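Local coordinates for protein amidase, hydantoinase/carbamoylase family (Burkholderia ambifaria, PDB 5TP4) that probably hydrolyses the carbon-nitrogen bond of N-carbamoyl-L-amino acids, as a zinc-binding amidase of the peptidase M20 family, at residues L41-D46 and I170-A175; R49-F54 and D177-R182; F195-E200 and N406-A411; G209-I214 and P398-R403. All blocks are in the same frame, centred on the assembly; numbering follows the deposited sequence.

Interaction 1. Residues L41-D46 and I170-A175; sequences LALTDD and ITLGAA. With EDO (1,2-ethanediol), chain C.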
loop_
_atom_site.group_PDB
_atom_site.type_symbol
_atom_site.label_atom_id
_atom_site.label_comp_id
_atom_site.label_asym_id
_atom_site.label_seq_id
_atom_site.Cartn_x
_atom_site.Cartn_y
_atom_site.Cartn_z
ATOM N N LEU B 41 -29.641 6.566 -3.917
ATOM C CA LEU B 41 -29.090 6.855 -2.595
ATOM C C LEU B 41 -30.197 7.280 -1.638
ATOM O O LEU B 41 -31.110 8.028 -2.000
ATOM C CB LEU B 41 -28.014 7.948 -2.711
ATOM C CG LEU B 41 -26.684 7.413 -3.250
ATOM C CD1 LEU B 41 -25.781 8.539 -3.727
ATOM C CD2 LEU B 41 -25.999 6.618 -2.168
ATOM N N ALA B 42 -30.116 6.786 -0.399
ATOM C CA ALA B 42 -31.182 6.976 0.573
ATOM C C ALA B 42 -31.659 8.425 0.648
ATOM O O ALA B 42 -30.865 9.362 0.794
ATOM C CB ALA B 42 -30.689 6.500 1.944
ATOM N N LEU B 43 -32.968 8.598 0.524
ATOM C CA LEU B 43 -33.689 9.863 0.704
ATOM C C LEU B 43 -33.375 10.920 -0.347
ATOM O O LEU B 43 -33.762 12.081 -0.170
ATOM C CB LEU B 43 -33.466 10.443 2.113
ATOM C CG LEU B 43 -33.753 9.376 3.187
ATOM C CD1 LEU B 43 -33.584 9.962 4.608
ATOM C CD2 LEU B 43 -35.147 8.757 3.052
ATOM N N THR B 44 -32.719 10.557 -1.448
ATOM C CA THR B 44 -32.649 11.431 -2.595
ATOM C C THR B 44 -33.945 11.328 -3.386
ATOM O O THR B 44 -34.793 10.483 -3.106
ATOM C CB THR B 44 -31.468 11.075 -3.496
ATOM O OG1 THR B 44 -31.616 9.724 -3.961
ATOM C CG2 THR B 44 -30.145 11.236 -2.743
ATOM N N ASP B 45 -34.090 12.221 -4.377
ATOM C CA ASP B 45 -35.259 12.190 -5.259
ATOM C C ASP B 45 -35.472 10.808 -5.877
ATOM O O ASP B 45 -36.603 10.312 -5.919
ATOM C CB ASP B 45 -35.132 13.240 -6.362
ATOM C CG ASP B 45 -35.379 14.658 -5.874
ATOM O OD1 ASP B 45 -35.933 14.848 -4.772
ATOM O OD2 ASP B 45 -35.031 15.602 -6.615
ATOM N N ASP B 46 -34.400 10.151 -6.349
ATOM C CA ASP B 46 -34.592 8.828 -6.947
ATOM C C ASP B 46 -34.967 7.769 -5.920
ATOM O O ASP B 46 -35.738 6.858 -6.244
ATOM C CB ASP B 46 -33.351 8.403 -7.742
ATOM C CG ASP B 46 -33.322 9.039 -9.118
ATOM O OD1 ASP B 46 -34.430 9.292 -9.671
ATOM O OD2 ASP B 46 -32.213 9.300 -9.648
ATOM N N ILE B 170 -26.175 17.911 5.187
ATOM C CA ILE B 170 -27.620 17.767 5.306
ATOM C C ILE B 170 -27.939 16.691 6.332
ATOM O O ILE B 170 -27.380 15.591 6.281
ATOM C CB ILE B 170 -28.228 17.407 3.949
ATOM C CG1 ILE B 170 -27.934 18.517 2.941
ATOM C CG2 ILE B 170 -29.718 17.142 4.076
ATOM C CD1 ILE B 170 -28.295 18.130 1.547
ATOM N N THR B 171 -28.856 16.993 7.245
ATOM C CA THR B 171 -29.233 15.996 8.226
ATOM C C THR B 171 -30.223 14.996 7.633
ATOM O O THR B 171 -30.961 15.292 6.688
ATOM C CB THR B 171 -29.852 16.644 9.459
ATOM O OG1 THR B 171 -31.110 17.247 9.110
ATOM C CG2 THR B 171 -28.920 17.698 10.021
ATOM N N LEU B 172 -30.248 13.801 8.223
ATOM C CA LEU B 172 -31.227 12.816 7.779
ATOM C C LEU B 172 -32.650 13.322 7.999
ATOM O O LEU B 172 -33.534 13.087 7.171
ATOM C CB LEU B 172 -30.991 11.481 8.488
ATOM C CG LEU B 172 -31.881 10.346 7.990
ATOM C CD1 LEU B 172 -31.058 9.072 7.740
ATOM C CD2 LEU B 172 -32.957 10.084 9.016
ATOM N N GLY B 173 -32.902 14.000 9.119
ATOM C CA GLY B 173 -34.227 14.578 9.321
ATOM C C GLY B 173 -34.597 15.567 8.229
ATOM O O GLY B 173 -35.709 15.536 7.689
ATOM N N ALA B 174 -33.674 16.472 7.898
ATOM C CA ALA B 174 -33.914 17.382 6.781
ATOM C C ALA B 174 -34.167 16.609 5.493
ATOM O O ALA B 174 -35.028 16.990 4.689
ATOM C CB ALA B 174 -32.725 18.330 6.609
ATOM N N ALA B 175 -33.431 15.507 5.283
ATOM C CA ALA B 175 -33.609 14.735 4.054
ATOM C C ALA B 175 -34.956 14.020 4.045
ATOM O O ALA B 175 -35.574 13.864 2.981
ATOM C CB ALA B 175 -32.463 13.735 3.882
HETATM C C1 EDO C . -35.563 8.215 -12.482
HETATM O O1 EDO C . -35.171 9.595 -12.473
HETATM C C2 EDO C . -34.901 7.505 -13.658
HETATM O O2 EDO C . -33.493 7.690 -13.536
#
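Leu43 reaches from a tight turn onto the first turn of helix 172-179, where Ala175 and Leu172 receive it. Its CB lies 3.9 Å from Ala175 CB, so the methylene of Leu43 meets the methyl of Ala175 as soon as the side chain leaves the backbone. CG then swings to the side of the backbone N (chi1 -51°), which carries the branch point along the helix surface. At the tip, CD1 comes to 3.8 Å from Leu172 CG and keeps a second contact with Ala175 CB at 4.0 Å, while CD2 turns off toward the disulfide Cys179-Cys181. Ala175 suits its place because a small side chain lets the leucine lie close to the helix; Leu172, whose CG is anti to its own N (chi1 -174°), brings its branched end back to meet that tip. The turn is type II, from Leu41 to Thr44, and Leu43 occupies its third position with a positive phi of 67°, uncommon for a residue with a side chain. Leu41 O holds the turn shut, accepting Thr44 N at 3.0 Å and, in the carbonyl plane, Thr44 OG1 at 2.6 Å. Thr44 is also the N-cap of helix 45-60, through a weak bond from Asp47 N; Thr171 OG1 caps helix 172-179 more firmly, accepting Ala174 N at 2.9 Å. Leu43 also packs on Arg141 and Leu172 on Phe142, and the Leu43 side chain is about 11 Å from that of the zinc ligand His92. No hydrogen bond crosses between the segments: the attraction is purely apolar, resting on close fit and burial.

Interaction 2. Residues R49-F54 and D177-R182; sequences RGRDLF and DACGCR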
loop_
_atom_site.group_PDB
_atom_site.type_symbol
_atom_site.label_atom_id
_atom_site.label_comp_id
_atom_site.label_asym_id
_atom_site.label_seq_id
_atom_site.Cartn_x
_atom_site.Cartn_y
_atom_site.Cartn_z
ATOM N N ARG B 49 -38.607 8.300 -5.597
ATOM C CA ARG B 49 -39.349 7.770 -6.741
ATOM C C ARG B 49 -39.503 6.264 -6.638
ATOM O O ARG B 49 -40.558 5.722 -6.988
ATOM C CB ARG B 49 -38.667 8.163 -8.073
ATOM C CG ARG B 49 -38.726 9.663 -8.355
ATOM C CD ARG B 49 -37.861 10.125 -9.525
ATOM N NE ARG B 49 -37.941 11.580 -9.612
ATOM C CZ ARG B 49 -36.891 12.385 -9.614
ATOM N NH1 ARG B 49 -35.666 11.855 -9.576
ATOM N NH2 ARG B 49 -37.062 13.704 -9.667
ATOM N N GLY B 50 -38.475 5.572 -6.134
ATOM C CA GLY B 50 -38.579 4.125 -5.953
ATOM C C GLY B 50 -39.532 3.755 -4.832
ATOM O O GLY B 50 -40.339 2.830 -4.968
ATOM N N ARG B 51 -39.436 4.460 -3.703
ATOM C CA ARG B 51 -40.385 4.263 -2.607
ATOM C C ARG B 51 -41.813 4.461 -3.093
ATOM O O ARG B 51 -42.705 3.659 -2.785
ATOM C CB ARG B 51 -40.083 5.258 -1.485
ATOM C CG ARG B 51 -38.808 5.021 -0.711
ATOM C CD ARG B 51 -38.380 6.344 0.019
ATOM N NE ARG B 51 -37.432 6.045 1.085
ATOM C CZ ARG B 51 -37.787 5.832 2.355
ATOM N NH1 ARG B 51 -39.064 5.924 2.717
ATOM N NH2 ARG B 51 -36.870 5.523 3.260
ATOM N N ASP B 52 -42.041 5.545 -3.852
ATOM C CA ASP B 52 -43.384 5.887 -4.307
ATOM C C ASP B 52 -43.929 4.857 -5.286
ATOM O O ASP B 52 -45.123 4.529 -5.236
ATOM C CB ASP B 52 -43.381 7.267 -4.964
ATOM C CG ASP B 52 -43.410 8.405 -3.949
ATOM O OD1 ASP B 52 -43.410 8.125 -2.734
ATOM O OD2 ASP B 52 -43.448 9.587 -4.370
ATOM N N LEU B 53 -43.091 4.394 -6.225
ATOM C CA LEU B 53 -43.495 3.310 -7.128
ATOM C C LEU B 53 -43.903 2.068 -6.344
ATOM O O LEU B 53 -44.984 1.511 -6.573
ATOM C CB LEU B 53 -42.360 2.982 -8.095
ATOM C CG LEU B 53 -42.681 1.871 -9.101
ATOM C CD1 LEU B 53 -43.914 2.282 -9.904
ATOM C CD2 LEU B 53 -41.465 1.627 -10.047
ATOM N N PHE B 54 -43.037 1.610 -5.422
ATOM C CA PHE B 54 -43.364 0.478 -4.555
ATOM C C PHE B 54 -44.669 0.705 -3.793
ATOM O O PHE B 54 -45.519 -0.194 -3.715
ATOM C CB PHE B 54 -42.215 0.239 -3.579
ATOM C CG PHE B 54 -42.511 -0.792 -2.530
ATOM C CD1 PHE B 54 -42.703 -2.115 -2.870
ATOM C CD2 PHE B 54 -42.592 -0.414 -1.196
ATOM C CE1 PHE B 54 -42.990 -3.065 -1.879
ATOM C CE2 PHE B 54 -42.863 -1.356 -0.205
ATOM C CZ PHE B 54 -43.058 -2.683 -0.561
ATOM N N ASP B 177 -37.630 15.254 5.400
ATOM C CA ASP B 177 -38.582 16.314 5.081
ATOM C C ASP B 177 -38.580 16.621 3.585
ATOM O O ASP B 177 -39.643 16.836 2.989
ATOM C CB ASP B 177 -38.271 17.574 5.881
ATOM C CG ASP B 177 -38.565 17.414 7.360
ATOM O OD1 ASP B 177 -39.388 16.549 7.719
ATOM O OD2 ASP B 177 -37.974 18.154 8.164
ATOM N N ALA B 178 -37.399 16.627 2.965
ATOM C CA ALA B 178 -37.308 16.846 1.522
ATOM C C ALA B 178 -37.951 15.704 0.746
ATOM O O ALA B 178 -38.576 15.927 -0.299
ATOM C CB ALA B 178 -35.846 17.008 1.110
ATOM N N CYS B 179 -37.789 14.471 1.243
ATOM C CA CYS B 179 -38.393 13.266 0.675
ATOM C C CYS B 179 -39.904 13.235 0.874
ATOM O O CYS B 179 -40.607 12.581 0.095
ATOM C CB CYS B 179 -37.739 12.038 1.323
ATOM S SG CYS B 179 -38.583 10.396 1.192
ATOM N N GLY B 180 -40.414 13.947 1.877
ATOM C CA GLY B 180 -41.809 13.824 2.262
ATOM C C GLY B 180 -42.115 12.512 2.952
ATOM O O GLY B 180 -43.253 12.040 2.906
ATOM N N CYS B 181 -41.125 11.891 3.594
ATOM C CA CYS B 181 -41.389 10.580 4.160
ATOM C C CYS B 181 -41.007 10.511 5.638
ATOM O O CYS B 181 -40.630 9.453 6.141
ATOM C CB CYS B 181 -40.700 9.500 3.335
ATOM S SG CYS B 181 -38.950 9.737 3.121
ATOM N N ARG B 182 -41.127 11.625 6.351
ATOM C CA ARG B 182 -41.041 11.633 7.813
ATOM C C ARG B 182 -42.419 11.317 8.395
ATOM O O ARG B 182 -43.277 12.200 8.488
ATOM C CB ARG B 182 -40.561 12.991 8.318
ATOM C CG ARG B 182 -40.112 12.921 9.756
ATOM C CD ARG B 182 -40.168 14.235 10.468
ATOM N NE ARG B 182 -39.102 15.170 10.123
ATOM C CZ ARG B 182 -37.999 15.353 10.841
ATOM N NH1 ARG B 182 -37.774 14.622 11.928
ATOM N NH2 ARG B 182 -37.110 16.268 10.468
#
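Arg51 NH1 donates a hydrogen bond to Gly71 O and at the same time meets Cys181, whose SG lies 3.8 Å from it. The sulfur sits over one face of the guanidinium, displaced toward the rim, so it leaves the in-plane N-H groups to their other acceptors. Arg51 NH2 is bound to Thr135 OG1, and Arg51 NE forms a salt bridge to Asp47 one turn earlier in the same helix. All three nitrogens of the flat group are thereby engaged, which should fix its rotation. Arginine suits this buried position because its chain, extended from CG to NE, passes the disulfide with its last methylene before the charge is met: Arg51 CD approaches Cys179 SG at 4.2 Å. The disulfide joins Cys179 SG to Cys181 SG at 2.1 Å, spanning just one residue. That residue, Gly180, has a positive phi (72°) and is the C-prime position of a Schellman motif that ends helix 172-179, a conformation glycine adopts readily. Cys181 SG stands between its own N and carbonyl carbon (chi1 55°), which turns it back toward Cys179. Behind the disulfide, Arg182 grips Asp177 side-on: NE reaches OD1 at 2.8 Å and NH2 reaches OD2 at 3.1 Å, tying the residue after the turn to the last helical turn. The contact thus sets the capped C-terminal end of helix 172-179 against the middle of helix 45-60, whose Phe54 packs against helix 105-121 and whose Arg51 and Phe54 both touch Leu73 of strand 73-77.

Interaction 3. Residues F195-E200 and N406-A411; sequences FEAHIE and NVLLNA. With ZN (zinc ion), chain P.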
loop_
_atom_site.group_PDB
_atom_site.type_symbol
_atom_site.label_atom_id
_atom_site.label_comp_id
_atom_site.label_asym_id
_atom_site.label_seq_id
_atom_site.Cartn_x
_atom_site.Cartn_y
_atom_site.Cartn_z
ATOM N N PHE B 195 -38.701 -12.114 7.922
ATOM C CA PHE B 195 -38.057 -12.872 6.853
ATOM C C PHE B 195 -37.480 -11.921 5.809
ATOM O O PHE B 195 -38.101 -10.915 5.454
ATOM C CB PHE B 195 -39.062 -13.807 6.180
ATOM C CG PHE B 195 -39.540 -14.948 7.039
ATOM C CD1 PHE B 195 -40.659 -14.804 7.844
ATOM C CD2 PHE B 195 -38.886 -16.175 7.002
ATOM C CE1 PHE B 195 -41.114 -15.852 8.618
ATOM C CE2 PHE B 195 -39.317 -17.233 7.764
ATOM C CZ PHE B 195 -40.435 -17.086 8.582
ATOM N N GLU B 196 -36.298 -12.248 5.277
ATOM C CA GLU B 196 -35.695 -11.403 4.249
ATOM C C GLU B 196 -35.117 -12.295 3.171
ATOM O O GLU B 196 -34.291 -13.160 3.478
ATOM C CB GLU B 196 -34.594 -10.512 4.840
ATOM C CG GLU B 196 -33.859 -9.706 3.804
ATOM C CD GLU B 196 -33.211 -8.438 4.350
ATOM O OE1 GLU B 196 -32.553 -7.718 3.562
ATOM O OE2 GLU B 196 -33.365 -8.153 5.561
ATOM N N ALA B 197 -35.549 -12.090 1.924
ATOM C CA ALA B 197 -34.909 -12.753 0.797
ATOM C C ALA B 197 -33.837 -11.843 0.216
ATOM O O ALA B 197 -34.016 -10.622 0.129
ATOM C CB ALA B 197 -35.958 -13.126 -0.256
ATOM N N HIS B 198 -32.709 -12.434 -0.199
ATOM C CA HIS B 198 -31.606 -11.624 -0.707
ATOM C C HIS B 198 -30.733 -12.470 -1.622
ATOM O O HIS B 198 -30.631 -13.686 -1.452
ATOM C CB HIS B 198 -30.763 -11.086 0.469
ATOM C CG HIS B 198 -30.022 -9.822 0.164
ATOM N ND1 HIS B 198 -28.855 -9.800 -0.576
ATOM C CD2 HIS B 198 -30.283 -8.532 0.495
ATOM C CE1 HIS B 198 -28.443 -8.550 -0.705
ATOM N NE2 HIS B 198 -29.279 -7.766 -0.050
ATOM N N ILE B 199 -30.097 -11.819 -2.591
ATOM C CA ILE B 199 -29.052 -12.525 -3.328
ATOM C C ILE B 199 -27.886 -12.811 -2.382
ATOM O O ILE B 199 -27.638 -12.080 -1.419
ATOM C CB ILE B 199 -28.589 -11.742 -4.573
ATOM C CG1 ILE B 199 -28.062 -10.333 -4.222
ATOM C CG2 ILE B 199 -29.711 -11.668 -5.611
ATOM C CD1 ILE B 199 -27.243 -9.703 -5.341
ATOM N N GLU B 200 -27.180 -13.909 -2.639
ATOM C CA GLU B 200 -26.092 -14.338 -1.749
ATOM C C GLU B 200 -25.006 -13.279 -1.565
ATOM O O GLU B 200 -24.410 -13.180 -0.483
ATOM C CB GLU B 200 -25.444 -15.604 -2.296
ATOM C CG GLU B 200 -24.287 -16.064 -1.418
ATOM C CD GLU B 200 -23.511 -17.193 -2.032
ATOM O OE1 GLU B 200 -22.332 -17.391 -1.653
ATOM O OE2 GLU B 200 -24.090 -17.871 -2.902
ATOM N N ASN B 406 -40.831 -18.540 -4.104
ATOM C CA ASN B 406 -41.685 -19.663 -3.705
ATOM C C ASN B 406 -41.349 -20.136 -2.299
ATOM O O ASN B 406 -42.250 -20.460 -1.511
ATOM C CB ASN B 406 -41.555 -20.820 -4.687
ATOM C CG ASN B 406 -42.258 -20.539 -5.998
ATOM O OD1 ASN B 406 -43.160 -19.690 -6.069
ATOM N ND2 ASN B 406 -41.877 -21.278 -7.042
ATOM N N VAL B 407 -40.053 -20.192 -1.966
ATOM C CA VAL B 407 -39.657 -20.600 -0.618
ATOM C C VAL B 407 -40.074 -19.544 0.393
ATOM O O VAL B 407 -40.628 -19.863 1.458
ATOM C CB VAL B 407 -38.142 -20.869 -0.562
ATOM C CG1 VAL B 407 -37.675 -20.982 0.901
ATOM C CG2 VAL B 407 -37.819 -22.167 -1.326
ATOM N N LEU B 408 -39.825 -18.268 0.081
ATOM C CA LEU B 408 -40.237 -17.187 0.976
ATOM C C LEU B 408 -41.731 -17.244 1.231
ATOM O O LEU B 408 -42.191 -17.149 2.375
ATOM C CB LEU B 408 -39.863 -15.837 0.369
ATOM C CG LEU B 408 -40.282 -14.590 1.187
ATOM C CD1 LEU B 408 -39.455 -14.574 2.506
ATOM C CD2 LEU B 408 -40.059 -13.326 0.374
ATOM N N LEU B 409 -42.505 -17.411 0.163
ATOM C CA LEU B 409 -43.957 -17.437 0.283
ATOM C C LEU B 409 -44.403 -18.525 1.233
ATOM O O LEU B 409 -45.297 -18.317 2.063
ATOM C CB LEU B 409 -44.570 -17.682 -1.101
ATOM C CG LEU B 409 -46.034 -18.105 -1.172
ATOM C CD1 LEU B 409 -46.963 -16.933 -0.766
ATOM C CD2 LEU B 409 -46.346 -18.558 -2.614
ATOM N N ASN B 410 -43.842 -19.724 1.081
ATOM C CA ASN B 410 -44.385 -20.835 1.840
ATOM C C ASN B 410 -43.853 -20.853 3.263
ATOM O O ASN B 410 -44.552 -21.329 4.165
ATOM C CB ASN B 410 -44.113 -22.152 1.113
ATOM C CG ASN B 410 -45.118 -22.396 0.015
ATOM O OD1 ASN B 410 -46.174 -22.966 0.268
ATOM N ND2 ASN B 410 -44.829 -21.898 -1.213
ATOM N N ALA B 411 -42.652 -20.336 3.491
ATOM C CA ALA B 411 -42.210 -20.171 4.878
ATOM C C ALA B 411 -43.046 -19.113 5.592
ATOM O O ALA B 411 -43.453 -19.312 6.749
ATOM C CB ALA B 411 -40.731 -19.799 4.942
HETATM ZN ZN ZN P . -28.631 -5.497 0.383
HETATM O O HOH W 1 -29.187 -6.028 2.699
HETATM O O HOH W 2 -26.566 -4.843 1.050
#
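The Phe195 ring is approached obliquely by Ala411, whose CB lies 4.1 Å from Phe195 CE2. The second flat group, the His198 ring, belongs to the same strand but serves the metal. At its edge ND1 donates to Ile199 O at 2.7 Å, almost straight and in the ring plane, and this leaves NE2 to bind the zinc ion at 2.4 Å; His366 meets this ring with its plane inclined. Two waters and His92 complete the zinc ligands. Strand 195-199 and helix 406-411 run antiparallel, the axes of these short segments 9.4 Å apart at their closest, and Leu408 lies in the interval. Its CG is anti to the backbone N (chi1 178°), which lets the two methyls fork over the strand: CD1 touches Phe195 CB at 3.8 Å and CD2 reaches Ala197 CB at 4.2 Å. Ala197 and Ala411 suit their places because their small side chains permit the close approach, while the branched leucine bridges two alternate strand residues. Farther round the helix, Asn410 ND2 and Asn410 N both donate to Asn406 O, from opposite faces of its plane. Glu196, between the two touching strand residues, is directed away from the helix. The strand thus offers hydrocarbon to the covering helix and a metal-binding histidine near its end; the apolar interface needs no polar partners, and the ND1 bond probably helps to orient the imidazole for zinc.

Interaction 4. Residues G209-I214 and P398-R403; sequences GTTIGI and PDDVTR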
loop_
_atom_site.group_PDB
_atom_site.type_symbol
_atom_site.label_atom_id
_atom_site.label_comp_id
_atom_site.label_asym_id
_atom_site.label_seq_id
_atom_site.Cartn_x
_atom_site.Cartn_y
_atom_site.Cartn_z
ATOM N N GLY B 209 -24.503 -24.975 -7.840
ATOM C CA GLY B 209 -25.811 -25.266 -8.389
ATOM C C GLY B 209 -26.891 -25.348 -7.332
ATOM O O GLY B 209 -27.882 -26.057 -7.515
ATOM N N THR B 210 -26.733 -24.627 -6.225
ATOM C CA THR B 210 -27.722 -24.649 -5.165
ATOM C C THR B 210 -28.688 -23.499 -5.375
ATOM O O THR B 210 -28.261 -22.348 -5.484
ATOM C CB THR B 210 -27.067 -24.496 -3.793
ATOM O OG1 THR B 210 -25.992 -25.429 -3.671
ATOM C CG2 THR B 210 -28.077 -24.754 -2.727
ATOM N N THR B 211 -29.978 -23.812 -5.428
ATOM C CA THR B 211 -30.992 -22.785 -5.639
ATOM C C THR B 211 -31.278 -21.979 -4.377
ATOM O O THR B 211 -31.441 -20.756 -4.448
ATOM C CB THR B 211 -32.275 -23.424 -6.155
ATOM O OG1 THR B 211 -31.984 -24.067 -7.399
ATOM C CG2 THR B 211 -33.356 -22.356 -6.387
ATOM N N ILE B 212 -31.343 -22.635 -3.224
ATOM C CA ILE B 212 -31.806 -22.018 -1.977
ATOM C C ILE B 212 -30.692 -22.045 -0.936
ATOM O O ILE B 212 -30.254 -23.120 -0.515
ATOM C CB ILE B 212 -33.051 -22.719 -1.418
ATOM C CG1 ILE B 212 -34.179 -22.745 -2.474
ATOM C CG2 ILE B 212 -33.516 -22.004 -0.084
ATOM C CD1 ILE B 212 -34.677 -21.317 -2.891
ATOM N N GLY B 213 -30.259 -20.860 -0.497
ATOM C CA GLY B 213 -29.388 -20.795 0.659
ATOM C C GLY B 213 -30.238 -20.654 1.908
ATOM O O GLY B 213 -30.981 -19.681 2.051
ATOM N N ILE B 214 -30.175 -21.646 2.790
ATOM C CA ILE B 214 -30.870 -21.625 4.086
ATOM C C ILE B 214 -29.950 -20.864 5.036
ATOM O O ILE B 214 -28.983 -21.418 5.551
ATOM C CB ILE B 214 -31.164 -23.039 4.590
ATOM C CG1 ILE B 214 -32.059 -23.798 3.615
ATOM C CG2 ILE B 214 -31.860 -22.985 5.974
ATOM C CD1 ILE B 214 -31.919 -25.315 3.734
ATOM N N PRO B 398 -33.715 -15.588 -13.691
ATOM C CA PRO B 398 -35.160 -15.514 -13.426
ATOM C C PRO B 398 -35.701 -16.698 -12.659
ATOM O O PRO B 398 -36.515 -16.507 -11.746
ATOM C CB PRO B 398 -35.781 -15.419 -14.829
ATOM C CG PRO B 398 -34.678 -14.827 -15.705
ATOM C CD PRO B 398 -33.390 -15.372 -15.118
ATOM N N ASP B 399 -35.278 -17.923 -12.989
ATOM C CA ASP B 399 -35.793 -19.061 -12.234
ATOM C C ASP B 399 -35.289 -19.090 -10.789
ATOM O O ASP B 399 -35.955 -19.659 -9.921
ATOM C CB ASP B 399 -35.445 -20.367 -12.965
ATOM C CG ASP B 399 -36.228 -20.553 -14.244
ATOM O OD1 ASP B 399 -37.150 -19.755 -14.547
ATOM O OD2 ASP B 399 -35.907 -21.516 -14.967
ATOM N N ASP B 400 -34.121 -18.511 -10.488
ATOM C CA ASP B 400 -33.682 -18.467 -9.094
ATOM C C ASP B 400 -34.486 -17.437 -8.317
ATOM O O ASP B 400 -34.886 -17.676 -7.170
ATOM C CB ASP B 400 -32.195 -18.136 -9.028
ATOM C CG ASP B 400 -31.331 -19.247 -9.587
ATOM O OD1 ASP B 400 -31.785 -20.411 -9.563
ATOM O OD2 ASP B 400 -30.205 -18.953 -10.044
ATOM N N VAL B 401 -34.754 -16.291 -8.956
ATOM C CA VAL B 401 -35.639 -15.290 -8.372
ATOM C C VAL B 401 -36.988 -15.917 -8.057
ATOM O O VAL B 401 -37.531 -15.769 -6.951
ATOM C CB VAL B 401 -35.783 -14.096 -9.338
ATOM C CG1 VAL B 401 -37.010 -13.256 -8.990
ATOM C CG2 VAL B 401 -34.494 -13.257 -9.344
ATOM N N THR B 402 -37.546 -16.637 -9.017
ATOM C CA THR B 402 -38.848 -17.257 -8.790
ATOM C C THR B 402 -38.791 -18.267 -7.653
ATOM O O THR B 402 -39.621 -18.235 -6.741
ATOM C CB THR B 402 -39.331 -17.927 -10.068
ATOM O OG1 THR B 402 -39.423 -16.954 -11.109
ATOM C CG2 THR B 402 -40.727 -18.575 -9.843
ATOM N N ARG B 403 -37.835 -19.202 -7.705
ATOM C CA ARG B 403 -37.844 -20.283 -6.717
ATOM C C ARG B 403 -37.531 -19.784 -5.308
ATOM O O ARG B 403 -38.136 -20.249 -4.339
ATOM C CB ARG B 403 -36.879 -21.382 -7.147
ATOM C CG ARG B 403 -37.409 -22.147 -8.397
ATOM C CD ARG B 403 -36.474 -23.186 -8.892
ATOM N NE ARG B 403 -35.295 -22.582 -9.485
ATOM C CZ ARG B 403 -34.339 -23.258 -10.110
ATOM N NH1 ARG B 403 -34.423 -24.586 -10.226
ATOM N NH2 ARG B 403 -33.298 -22.597 -10.613
HETATM O O HOH W 3 -30.286 -22.695 -9.015
#
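Around the start of strand 212-229, after the Schellman turn at Gly209 that ends helix 204-208, the chain meets the first turns of helix 398-416 through Thr211 and Ile212. Thr211 packs against the guanidinium of Arg403, the side chains crossing at about a right angle. Its OG1 stands 3.6 Å above the guanidinium plane, over the centre, and its CG2 is 3.7 Å from Arg403 NE. The arginine chain is bent at chi3 (-70°), folding the charged group back along its own helix. There Arg403 NE donates to Asp399 O at 3.0 Å from above the carbonyl plane, while Arg403 N reaches the same oxygen from the opposite face. Arg403 NH2 lies 2.9 Å from Asp400 OD1, a salt bridge with weak hydrogen-bond geometry. That carboxylate oxygen accepts from water 3 at 2.8 Å, and the water is 2.7 Å from Thr211 OG1, linking the residue before the strand to the helix. Threonine suits this spot because its methyl packs on Arg403 CB and NE while its hydroxyl lies over the guanidinium face and binds the water. Ile212 CD1 packs against the backbone carbonyl of Arg403, 3.9 Å from its O, and its apolar neighbours include Ala350 of helix 340-353. No direct hydrogen bond joins the segments: the pairing relies on van der Waals contact and one water, and the salt bridge probably offsets part of the charge.

In the fold
The four contacts form two clusters. Interactions 1 and 2, with centres 10 Å apart, bring together the regions of helices 45-60 and 172-179, through residues on them or next to their ends; their segments alternate along the chain, and Leu43 touches Arg51 between them. Interactions 3 and 4 lie 9 Å apart and share helix 398-416, which covers strands 193-199 and 212-229 of the large mixed sheet; interaction 4 is enclosed by interaction 3 in sequence, and Val407 meets Ile212. Some 25 to 34 Å separates the centres of the two clusters, and interactions 1 and 2 close before the others open. Both lie near the zinc site: His198 is on the strand of interaction 3, and the Arg51 side chain is about 8 Å from that of His92.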